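Protein-glutamine gamma-glutamyltransferase 2 (Pagrus major, PDB 1G0D) catalyses calcium-dependent acyl transfer from protein-bound glutamine to primary amines such as the side chain of lysine, cross-linking or aminating proteins. Local coordinates at residues I187-L192 / E207-P212; Y247-S252 / L256-K261; F389-V394 / R450-K455; L601-S606 / R659-D664. All coordinates share one frame; numbering follows the deposited sequence.

Contacts 1, 3 and 4 are buried, whereas contact 2 is only partly buried. Contact 1 sets a helix end against a beta turn and turns on an arginine held by carboxylates; contact 3 packs two helices through ring edges beside a predicted calcium site. Contact 2 is local, a backbone bond near a helix N-terminus; contact 4 is wholly aliphatic and joins two sheets of the C-terminal Ig-like domain. Contact 2 links its neighbours: helix 253-261 meets helix 184-193 of contact 1 through Ser260 OG and Glu190 OE2 (2.8 Å), while Arg248 NH2 bridges to Asp664 OD2 of contact 4 (3.0 Å). Contact 3 stands apart, its centre 44 Å from that of contact 4.

Contact 1: residues I187-L192 / E207-P212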
# COMPACT_ATOMS: atom_id res chain seq x y z
N ILE A 187 -15.78 9.09 -1.74
CA ILE A 187 -14.84 9.46 -0.68
C ILE A 187 -13.47 9.78 -1.27
O ILE A 187 -12.72 10.60 -0.74
CB ILE A 187 -14.63 8.32 0.34
CG1 ILE A 187 -15.92 7.97 1.07
CG2 ILE A 187 -13.63 8.77 1.35
CD1 ILE A 187 -15.95 6.59 1.69
N CYS A 188 -13.11 9.12 -2.37
CA CYS A 188 -11.84 9.39 -2.99
C CYS A 188 -11.81 10.85 -3.41
O CYS A 188 -10.83 11.52 -3.12
CB CYS A 188 -11.61 8.46 -4.17
SG CYS A 188 -11.18 6.80 -3.67
N PHE A 189 -12.86 11.36 -4.08
CA PHE A 189 -12.93 12.78 -4.48
C PHE A 189 -13.05 13.70 -3.27
O PHE A 189 -12.74 14.88 -3.37
CB PHE A 189 -14.13 13.06 -5.41
CG PHE A 189 -13.92 12.61 -6.84
CD1 PHE A 189 -14.64 11.54 -7.35
CD2 PHE A 189 -12.91 13.17 -7.61
CE1 PHE A 189 -14.36 11.02 -8.62
CE2 PHE A 189 -12.62 12.66 -8.89
CZ PHE A 189 -13.34 11.58 -9.39
N GLU A 190 -13.48 13.16 -2.14
CA GLU A 190 -13.59 13.92 -0.89
C GLU A 190 -12.19 14.15 -0.30
O GLU A 190 -11.90 15.18 0.32
CB GLU A 190 -14.43 13.12 0.11
CG GLU A 190 -15.04 13.99 1.17
CD GLU A 190 -15.74 13.21 2.27
OE1 GLU A 190 -16.20 13.89 3.21
OE2 GLU A 190 -15.85 11.96 2.22
N VAL A 191 -11.32 13.17 -0.46
CA VAL A 191 -9.96 13.29 0.01
C VAL A 191 -9.30 14.40 -0.82
O VAL A 191 -8.50 15.18 -0.32
CB VAL A 191 -9.17 11.97 -0.22
CG1 VAL A 191 -7.71 12.15 0.16
CG2 VAL A 191 -9.78 10.84 0.61
N LEU A 192 -9.65 14.49 -2.10
CA LEU A 192 -9.05 15.51 -2.95
C LEU A 192 -9.63 16.87 -2.57
O LEU A 192 -8.96 17.90 -2.67
CB LEU A 192 -9.34 15.19 -4.43
CG LEU A 192 -8.48 14.17 -5.24
CD1 LEU A 192 -9.03 13.98 -6.65
CD2 LEU A 192 -7.02 14.66 -5.30
N GLU A 207 -8.42 22.73 -11.56
CA GLU A 207 -7.75 22.79 -12.83
C GLU A 207 -6.54 21.86 -12.89
O GLU A 207 -6.12 21.44 -13.95
CB GLU A 207 -7.37 24.24 -13.12
CG GLU A 207 -8.59 25.18 -13.00
CD GLU A 207 -8.34 26.59 -13.52
OE1 GLU A 207 -7.42 27.26 -13.02
OE2 GLU A 207 -9.08 27.02 -14.43
N HIS A 208 -6.00 21.49 -11.73
CA HIS A 208 -4.82 20.63 -11.68
C HIS A 208 -5.17 19.15 -11.59
O HIS A 208 -4.28 18.29 -11.64
CB HIS A 208 -3.98 21.00 -10.47
CG HIS A 208 -3.15 22.22 -10.67
ND1 HIS A 208 -3.69 23.47 -10.83
CD2 HIS A 208 -1.81 22.37 -10.80
CE1 HIS A 208 -2.73 24.35 -11.05
NE2 HIS A 208 -1.58 23.70 -11.04
N ARG A 209 -6.46 18.86 -11.41
CA ARG A 209 -6.92 17.50 -11.28
C ARG A 209 -6.86 16.65 -12.56
O ARG A 209 -7.25 15.48 -12.57
CB ARG A 209 -8.33 17.53 -10.71
CG ARG A 209 -8.35 17.82 -9.23
CD ARG A 209 -9.66 17.38 -8.60
NE ARG A 209 -9.77 17.94 -7.25
CZ ARG A 209 -10.84 17.88 -6.47
NH1 ARG A 209 -11.95 17.28 -6.86
NH2 ARG A 209 -10.80 18.44 -5.28
N SER A 210 -6.36 17.22 -13.64
CA SER A 210 -6.25 16.48 -14.88
C SER A 210 -4.89 15.80 -14.98
O SER A 210 -4.59 15.05 -15.90
CB SER A 210 -6.36 17.44 -16.02
OG SER A 210 -5.10 18.06 -16.15
N ASP A 211 -4.05 16.09 -14.01
CA ASP A 211 -2.70 15.62 -13.98
C ASP A 211 -2.46 14.42 -13.09
O ASP A 211 -2.59 14.51 -11.86
CB ASP A 211 -1.85 16.79 -13.52
CG ASP A 211 -0.37 16.53 -13.61
OD1 ASP A 211 0.38 17.46 -13.28
OD2 ASP A 211 0.06 15.42 -14.00
N PRO A 212 -2.08 13.28 -13.67
CA PRO A 212 -1.87 12.18 -12.73
C PRO A 212 -0.74 12.42 -11.71
O PRO A 212 -0.81 11.85 -10.62
CB PRO A 212 -1.61 10.97 -13.63
CG PRO A 212 -1.18 11.53 -14.90
CD PRO A 212 -1.83 12.87 -15.05
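Leu192 and Arg209 meet where the C-terminal turn of helix 184-193 faces a type I beta turn, His208 to Asp211, that joins helix 202-208 to helix 212-223. The turn is closed by a backbone bond from Asp211 N to His208 O (3.2 Å), and Asp211 then caps the next helix, its OD2 accepting Val213 N.

The charged part of the contact belongs to Arg209. Its buried guanidinium reaches back from the turn to the helix end, where NH2 forms salt bridges with Asp193 and with Asp205. Two carboxylates on one nitrogen probably limit the swing of the group. Leu192 O also lies 3.2 Å from Arg209 NH2, and the same carbonyl is weakly bonded to Ser195 OG; the carbonyls at a helix C-terminus would be expected to favour a positive charge here. With a leucine in place of Arg209, Asp193 and Asp205 would probably lose their shared cationic partner and face each other's charge without it.

Apolar contacts are made along the flank of the arginine. CG sits beside the backbone N (chi1 -76°) and the chain is extended from there to NE, which carries the guanidinium past Leu192. The two side chains run in opposite directions, with Leu192 CD1 4.0 Å from Arg209 CD. Phe189 is more distant, its CD2 4.3 Å from Arg209 NH1 and obliquely placed. Over the charged group itself, Leu192 CB lies above the centre of one guanidinium face, 3.6 Å from the plane.

Contact 2: residues Y247-S252 / L256-K261; sequences YRWTGS and LQQWSK
The N-terminal turn of helix 253-261, in the catalytic core of the transglutaminase, is where Ser252 offers its carbonyl to Leu256. Leu256 N donates to Ser252 O over 3.2 Å with an N-H...O angle of 167°, and the donor lies nearly in line with the C=O bond, at 161°. This i to i+4 bond has helical geometry, and the pattern carries on with Ser260 N to Leu256 O (3.1 Å).

Around that bond the Leu256 side chain folds over the same oxygen. Its CG stands beside the backbone N (chi1 -63°), bringing CG to 3.5 Å from Ser252 O, while the leucine itself packs on Thr281 and Val282 of helix 272-286. The hydroxyl of Ser252 takes no part in this; its OG is hydrogen-bonded to Trp175 NE1.

A second, lighter touch comes from two residues further on. Gln258, extended beyond CG, crosses Trp249 at about a right angle and sets NE2 in the plane of the indole, at its edge, 3.9 Å from CH2. The amide and ring planes are 52° apart, so the amide is neither stacked on the indole nor aimed at its face. Trp249 is held from elsewhere: NE1 bonds to Tyr269 O, and the ring lies against Val274.

The side chain of Trp249 is about 12 Å from that of the active-site Cys272. The nearly straight backbone bond is the directional part of the contact, while the amide merely borders an indole held by other residues.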
# COMPACT_ATOMS: atom_id res chain seq x y z
N TYR A 247 -2.11 -3.42 12.83
CA TYR A 247 -2.06 -4.81 12.41
C TYR A 247 -3.44 -5.50 12.35
O TYR A 247 -3.55 -6.67 11.94
CB TYR A 247 -1.11 -5.58 13.33
CG TYR A 247 -1.73 -5.89 14.65
CD1 TYR A 247 -1.61 -5.02 15.72
CD2 TYR A 247 -2.52 -7.03 14.81
CE1 TYR A 247 -2.28 -5.25 16.92
CE2 TYR A 247 -3.19 -7.29 16.00
CZ TYR A 247 -3.07 -6.39 17.06
OH TYR A 247 -3.74 -6.62 18.25
N ARG A 248 -4.48 -4.76 12.72
CA ARG A 248 -5.84 -5.28 12.74
C ARG A 248 -6.55 -5.22 11.38
O ARG A 248 -7.33 -6.09 11.05
CB ARG A 248 -6.71 -4.47 13.73
CG ARG A 248 -6.58 -4.84 15.20
CD ARG A 248 -7.50 -5.98 15.58
NE ARG A 248 -8.55 -5.59 16.52
CZ ARG A 248 -9.76 -6.14 16.52
NH1 ARG A 248 -10.65 -5.73 17.40
NH2 ARG A 248 -10.09 -7.08 15.63
N TRP A 249 -6.32 -4.18 10.62
CA TRP A 249 -7.03 -4.03 9.37
C TRP A 249 -6.74 -5.05 8.29
O TRP A 249 -5.59 -5.40 8.04
CB TRP A 249 -6.79 -2.65 8.79
CG TRP A 249 -6.82 -1.49 9.76
CD1 TRP A 249 -5.73 -0.80 10.20
CD2 TRP A 249 -7.97 -0.75 10.23
NE1 TRP A 249 -6.12 0.31 10.89
CE2 TRP A 249 -7.48 0.38 10.93
CE3 TRP A 249 -9.35 -0.93 10.13
CZ2 TRP A 249 -8.33 1.35 11.53
CZ3 TRP A 249 -10.20 0.03 10.72
CH2 TRP A 249 -9.68 1.16 11.41
N THR A 250 -7.81 -5.50 7.64
CA THR A 250 -7.69 -6.45 6.54
C THR A 250 -8.10 -5.80 5.22
O THR A 250 -8.14 -6.45 4.18
CB THR A 250 -8.57 -7.68 6.77
OG1 THR A 250 -9.80 -7.30 7.41
CG2 THR A 250 -7.83 -8.64 7.65
N GLY A 251 -8.38 -4.49 5.27
CA GLY A 251 -8.79 -3.75 4.08
C GLY A 251 -8.89 -2.24 4.21
O GLY A 251 -8.93 -1.70 5.31
N SER A 252 -8.98 -1.55 3.08
CA SER A 252 -9.03 -0.09 3.08
C SER A 252 -10.36 0.58 3.22
O SER A 252 -10.43 1.71 3.68
CB SER A 252 -8.35 0.44 1.82
OG SER A 252 -7.13 -0.26 1.57
N LEU A 256 -11.57 4.31 5.21
CA LEU A 256 -12.15 5.40 4.42
C LEU A 256 -13.58 5.74 4.85
O LEU A 256 -13.92 6.92 5.00
CB LEU A 256 -12.12 5.05 2.92
CG LEU A 256 -10.75 4.88 2.24
CD1 LEU A 256 -10.91 4.39 0.80
CD2 LEU A 256 -10.00 6.19 2.24
N GLN A 257 -14.43 4.75 5.09
CA GLN A 257 -15.78 5.10 5.51
C GLN A 257 -15.74 5.80 6.87
O GLN A 257 -16.49 6.75 7.11
CB GLN A 257 -16.69 3.85 5.56
CG GLN A 257 -16.85 3.07 4.24
CD GLN A 257 -17.72 3.77 3.15
OE1 GLN A 257 -18.11 4.93 3.28
NE2 GLN A 257 -18.01 3.04 2.06
N GLN A 258 -14.84 5.36 7.74
CA GLN A 258 -14.69 5.94 9.08
C GLN A 258 -14.21 7.40 9.03
O GLN A 258 -14.74 8.25 9.74
CB GLN A 258 -13.71 5.10 9.89
CG GLN A 258 -13.67 5.43 11.36
CD GLN A 258 -12.78 4.46 12.19
OE1 GLN A 258 -11.92 4.92 12.96
NE2 GLN A 258 -13.00 3.13 12.04
N TRP A 259 -13.20 7.66 8.21
CA TRP A 259 -12.65 9.00 7.99
C TRP A 259 -13.74 9.99 7.49
O TRP A 259 -13.87 11.11 7.96
CB TRP A 259 -11.53 8.90 6.94
CG TRP A 259 -11.02 10.22 6.47
CD1 TRP A 259 -10.08 10.99 7.09
CD2 TRP A 259 -11.39 10.93 5.26
NE1 TRP A 259 -9.82 12.13 6.35
CE2 TRP A 259 -10.61 12.13 5.23
CE3 TRP A 259 -12.28 10.68 4.22
CZ2 TRP A 259 -10.72 13.05 4.19
CZ3 TRP A 259 -12.38 11.61 3.18
CH2 TRP A 259 -11.60 12.78 3.18
N SER A 260 -14.52 9.56 6.50
CA SER A 260 -15.57 10.41 5.97
C SER A 260 -16.76 10.48 6.92
O SER A 260 -17.28 11.55 7.20
CB SER A 260 -16.04 9.86 4.64
OG SER A 260 -17.18 10.57 4.22
N LYS A 261 -17.21 9.34 7.40
CA LYS A 261 -18.33 9.29 8.33
C LYS A 261 -18.14 10.28 9.47
O LYS A 261 -19.06 11.00 9.81
CB LYS A 261 -18.49 7.89 8.91
CG LYS A 261 -19.81 7.22 8.60
CD LYS A 261 -19.98 6.99 7.10
CE LYS A 261 -20.82 5.76 6.83
NZ LYS A 261 -20.07 4.56 7.28

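Contact 3: residues F389-V394 / R450-K455; sequences FVFAEV and REVYKK
The hydroxyl of Tyr453 is hydrogen-bonded to Asn395 OD1, and the same ring meets Phe391 at its edge. Asn395, the residue after 389-394, also returns a weak bond from ND2 to Phe391 O, so its amide ties Tyr453 to the end of helix 387-395. Asn395 and the nearby Glu449 are calcium ligands by similarity, and the hydroxyl bond is consistent with Tyr453 helping to orient a first-shell residue.

The contact between the helices is otherwise apolar. Phe391 points at helix 447-456 with CG anti to the backbone N (chi1 -179°), and the far end of its ring does the touching. CZ lies 3.9 Å from Tyr453 CD1 and 4.0 Å from Tyr453 CE1. Phe391 CZ lies near the plane of the tyrosine ring and Tyr453 CD1 near that of the phenyl, so edges meet while the planes are steeply inclined, neither a face-on stack nor a T-shaped one. Tyr453 achieves this with chi2 at 1°, a setting that turns the CD1-CE1 side of its ring to Phe391. On the neighbouring corner of the phenyl, CE2 meets Val452 CG1 at 4.1 Å, again near the ring plane.

Behind the contact, Phe391 and Val394 rest on Ile376 of helix 373-378. On another side, Glu393 packs on Trp334 and the active-site His332 of strand 329-339, placing helix 387-395 between that strand and helix 447-456.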
# COMPACT_ATOMS: atom_id res chain seq x y z
N PHE A 389 15.79 10.56 -1.29
CA PHE A 389 15.21 9.81 -0.21
C PHE A 389 14.83 8.44 -0.63
O PHE A 389 15.01 7.50 0.14
CB PHE A 389 14.00 10.51 0.35
CG PHE A 389 14.36 11.61 1.24
CD1 PHE A 389 14.63 12.88 0.72
CD2 PHE A 389 14.58 11.37 2.59
CE1 PHE A 389 15.12 13.88 1.54
CE2 PHE A 389 15.07 12.38 3.41
CZ PHE A 389 15.34 13.63 2.88
N VAL A 390 14.28 8.32 -1.84
CA VAL A 390 13.86 7.02 -2.34
C VAL A 390 15.05 6.17 -2.79
O VAL A 390 15.02 4.96 -2.71
CB VAL A 390 12.88 7.15 -3.50
CG1 VAL A 390 12.55 5.73 -4.06
CG2 VAL A 390 11.62 7.91 -3.01
N PHE A 391 16.12 6.82 -3.23
CA PHE A 391 17.32 6.09 -3.62
C PHE A 391 18.00 5.57 -2.32
O PHE A 391 18.59 4.49 -2.31
CB PHE A 391 18.25 7.04 -4.39
CG PHE A 391 19.52 6.39 -4.88
CD1 PHE A 391 20.64 6.29 -4.06
CD2 PHE A 391 19.61 5.89 -6.16
CE1 PHE A 391 21.81 5.70 -4.51
CE2 PHE A 391 20.78 5.29 -6.62
CZ PHE A 391 21.87 5.19 -5.79
N ALA A 392 17.90 6.32 -1.21
CA ALA A 392 18.53 5.91 0.06
C ALA A 392 17.86 4.71 0.64
O ALA A 392 18.48 3.79 1.15
CB ALA A 392 18.48 7.04 1.07
N GLU A 393 16.54 4.75 0.58
CA GLU A 393 15.69 3.69 1.10
C GLU A 393 16.13 2.29 0.68
O GLU A 393 16.07 1.32 1.43
CB GLU A 393 14.27 3.96 0.59
CG GLU A 393 13.28 2.87 0.84
CD GLU A 393 12.77 2.91 2.25
OE1 GLU A 393 12.67 1.82 2.85
OE2 GLU A 393 12.47 4.03 2.75
N VAL A 394 16.61 2.23 -0.54
CA VAL A 394 16.98 1.01 -1.20
C VAL A 394 18.52 0.86 -1.39
O VAL A 394 19.00 -0.23 -1.70
CB VAL A 394 16.13 1.06 -2.54
CG1 VAL A 394 16.99 1.28 -3.72
CG2 VAL A 394 15.27 -0.11 -2.65
N ARG A 450 28.45 -0.20 -9.70
CA ARG A 450 29.55 0.70 -9.32
C ARG A 450 29.47 2.07 -9.98
O ARG A 450 29.80 3.08 -9.38
CB ARG A 450 30.93 0.12 -9.64
CG ARG A 450 32.06 1.15 -9.38
CD ARG A 450 33.47 0.56 -9.18
NE ARG A 450 33.55 -0.33 -8.02
CZ ARG A 450 34.30 -0.11 -6.94
NH1 ARG A 450 35.04 0.99 -6.85
NH2 ARG A 450 34.29 -0.99 -5.93
N GLU A 451 29.04 2.15 -11.22
CA GLU A 451 29.03 3.46 -11.79
C GLU A 451 27.82 4.27 -11.40
O GLU A 451 27.85 5.49 -11.54
CB GLU A 451 29.20 3.39 -13.29
CG GLU A 451 28.23 2.48 -14.00
CD GLU A 451 28.69 2.10 -15.40
OE1 GLU A 451 29.78 1.48 -15.50
OE2 GLU A 451 27.97 2.41 -16.39
N VAL A 452 26.75 3.65 -10.91
CA VAL A 452 25.56 4.42 -10.50
C VAL A 452 25.77 4.94 -9.09
O VAL A 452 25.38 6.05 -8.78
CB VAL A 452 24.25 3.55 -10.52
CG1 VAL A 452 23.10 4.31 -9.87
CG2 VAL A 452 23.88 3.23 -11.98
N TYR A 453 26.39 4.13 -8.25
CA TYR A 453 26.68 4.51 -6.88
C TYR A 453 27.67 5.63 -6.94
O TYR A 453 27.62 6.56 -6.14
CB TYR A 453 27.32 3.34 -6.14
CG TYR A 453 26.29 2.44 -5.53
CD1 TYR A 453 24.92 2.70 -5.69
CD2 TYR A 453 26.67 1.36 -4.77
CE1 TYR A 453 23.95 1.89 -5.10
CE2 TYR A 453 25.72 0.54 -4.17
CZ TYR A 453 24.36 0.81 -4.34
OH TYR A 453 23.41 -0.02 -3.78
N LYS A 454 28.59 5.54 -7.89
CA LYS A 454 29.61 6.56 -8.06
C LYS A 454 28.91 7.85 -8.43
O LYS A 454 29.09 8.89 -7.81
CB LYS A 454 30.61 6.13 -9.14
CG LYS A 454 31.70 5.12 -8.68
CD LYS A 454 32.93 5.10 -9.65
CE LYS A 454 32.88 3.97 -10.74
NZ LYS A 454 32.19 4.28 -12.07
N LYS A 455 28.09 7.79 -9.45
CA LYS A 455 27.33 8.96 -9.89
C LYS A 455 26.44 9.59 -8.79
O LYS A 455 26.43 10.79 -8.59
CB LYS A 455 26.48 8.51 -11.09
CG LYS A 455 25.39 9.45 -11.55
CD LYS A 455 24.64 8.81 -12.70
CE LYS A 455 23.62 9.74 -13.35
NZ LYS A 455 22.54 8.88 -13.95

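Contact 4: residues L601-S606 / R659-D664; sequences LTAYVS and RKLLVD
Ala603 and Leu661 make the closer half of this contact between two sheets of the C-terminal Ig-like beta sandwich. Leu661 has CG anti to its backbone nitrogen (chi1 -178°), which sends the side chain across the interface until CD2 comes to 3.8 Å from Ala603 CB. The small alanine accommodates the longer leucine while the backbones stay apart, with 9.0 Å between the CA atoms of the two residues. Two residues on, a pair of branched side chains meets less tightly, Val605 CG2 lying 4.3 Å from Val663 CG1, although there the CA atoms are nearer, at 8.2 Å. All four residues are buried and the contact is apolar throughout.

The other face of 601-606 is the looser one. Thr602, Tyr604 and Ser606 alternate with the buried residues and are partly exposed; Tyr604 turns away to lie on Lys648 and Pro592.

Strand 601-608 is the middle one of its sheet, paired through Ala603 with Leu649 of strand 644-651 and through Tyr604 with Gln590 of strand 588-590. Strand 659-666 runs between strands 673-682 and 619-624 in the facing sheet, where Phe620 and Leu622 pack on Val605 and Val663 respectively.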
# COMPACT_ATOMS: atom_id res chain seq x y z
N LEU A 601 -25.64 -17.18 2.77
CA LEU A 601 -24.70 -18.29 2.99
C LEU A 601 -24.03 -18.14 4.35
O LEU A 601 -24.09 -17.07 4.97
CB LEU A 601 -23.62 -18.36 1.90
CG LEU A 601 -22.92 -17.10 1.43
CD1 LEU A 601 -22.10 -16.52 2.55
CD2 LEU A 601 -22.05 -17.44 0.25
N THR A 602 -23.39 -19.24 4.80
CA THR A 602 -22.69 -19.30 6.09
C THR A 602 -21.20 -19.64 5.94
O THR A 602 -20.83 -20.67 5.35
CB THR A 602 -23.35 -20.34 7.05
OG1 THR A 602 -24.72 -19.98 7.23
CG2 THR A 602 -22.71 -20.34 8.44
N ALA A 603 -20.39 -18.75 6.51
CA ALA A 603 -18.93 -18.83 6.54
C ALA A 603 -18.55 -19.28 7.95
O ALA A 603 -19.16 -18.86 8.94
CB ALA A 603 -18.32 -17.45 6.24
N TYR A 604 -17.53 -20.13 8.01
CA TYR A 604 -17.06 -20.73 9.25
C TYR A 604 -15.59 -20.51 9.52
O TYR A 604 -14.75 -20.92 8.72
CB TYR A 604 -17.29 -22.23 9.20
CG TYR A 604 -18.73 -22.61 9.07
CD1 TYR A 604 -19.33 -22.75 7.82
CD2 TYR A 604 -19.53 -22.79 10.20
CE1 TYR A 604 -20.69 -23.05 7.71
CE2 TYR A 604 -20.88 -23.09 10.11
CZ TYR A 604 -21.46 -23.21 8.86
OH TYR A 604 -22.82 -23.45 8.77
N VAL A 605 -15.26 -19.91 10.65
CA VAL A 605 -13.85 -19.72 10.96
C VAL A 605 -13.55 -20.42 12.28
O VAL A 605 -14.39 -20.45 13.18
CB VAL A 605 -13.50 -18.20 10.96
CG1 VAL A 605 -14.68 -17.39 11.40
CG2 VAL A 605 -12.25 -17.95 11.76
N SER A 606 -12.37 -21.02 12.38
CA SER A 606 -11.99 -21.77 13.57
C SER A 606 -10.48 -21.92 13.77
O SER A 606 -9.73 -22.00 12.80
CB SER A 606 -12.59 -23.16 13.47
OG SER A 606 -11.63 -24.12 13.04
N ARG A 659 -14.17 -14.16 -5.50
CA ARG A 659 -13.92 -13.23 -4.43
C ARG A 659 -13.15 -13.88 -3.31
O ARG A 659 -13.06 -15.09 -3.22
CB ARG A 659 -15.25 -12.67 -3.95
CG ARG A 659 -16.25 -12.48 -5.09
CD ARG A 659 -17.16 -11.31 -4.83
NE ARG A 659 -17.38 -10.49 -6.02
CZ ARG A 659 -16.57 -9.51 -6.42
NH1 ARG A 659 -16.84 -8.82 -7.51
NH2 ARG A 659 -15.48 -9.22 -5.74
N LYS A 660 -12.57 -13.03 -2.47
CA LYS A 660 -11.77 -13.49 -1.34
C LYS A 660 -12.35 -12.99 0.01
O LYS A 660 -12.72 -11.79 0.15
CB LYS A 660 -10.32 -13.00 -1.54
CG LYS A 660 -9.70 -13.45 -2.87
CD LYS A 660 -8.62 -14.49 -2.63
CE LYS A 660 -8.39 -15.41 -3.82
NZ LYS A 660 -8.32 -14.58 -5.05
N LEU A 661 -12.50 -13.91 0.97
CA LEU A 661 -13.06 -13.57 2.28
C LEU A 661 -11.90 -13.50 3.21
O LEU A 661 -11.09 -14.44 3.30
CB LEU A 661 -14.06 -14.62 2.74
CG LEU A 661 -14.75 -14.33 4.07
CD1 LEU A 661 -15.56 -13.05 4.01
CD2 LEU A 661 -15.62 -15.53 4.44
N LEU A 662 -11.80 -12.34 3.87
CA LEU A 662 -10.71 -12.04 4.80
C LEU A 662 -11.16 -12.01 6.26
O LEU A 662 -12.25 -11.54 6.60
CB LEU A 662 -10.06 -10.69 4.44
CG LEU A 662 -9.18 -10.55 3.20
CD1 LEU A 662 -9.89 -10.99 1.94
CD2 LEU A 662 -8.83 -9.12 3.06
N VAL A 663 -10.32 -12.55 7.14
CA VAL A 663 -10.64 -12.58 8.54
C VAL A 663 -9.45 -12.31 9.46
O VAL A 663 -8.32 -12.79 9.24
CB VAL A 663 -11.30 -13.94 8.91
CG1 VAL A 663 -11.68 -13.95 10.36
CG2 VAL A 663 -12.52 -14.16 8.06
N ASP A 664 -9.74 -11.51 10.48
CA ASP A 664 -8.80 -11.14 11.52
C ASP A 664 -9.32 -11.57 12.91
O ASP A 664 -10.51 -11.51 13.20
CB ASP A 664 -8.60 -9.63 11.49
CG ASP A 664 -7.85 -9.13 12.70
OD1 ASP A 664 -6.60 -9.22 12.70
OD2 ASP A 664 -8.51 -8.67 13.65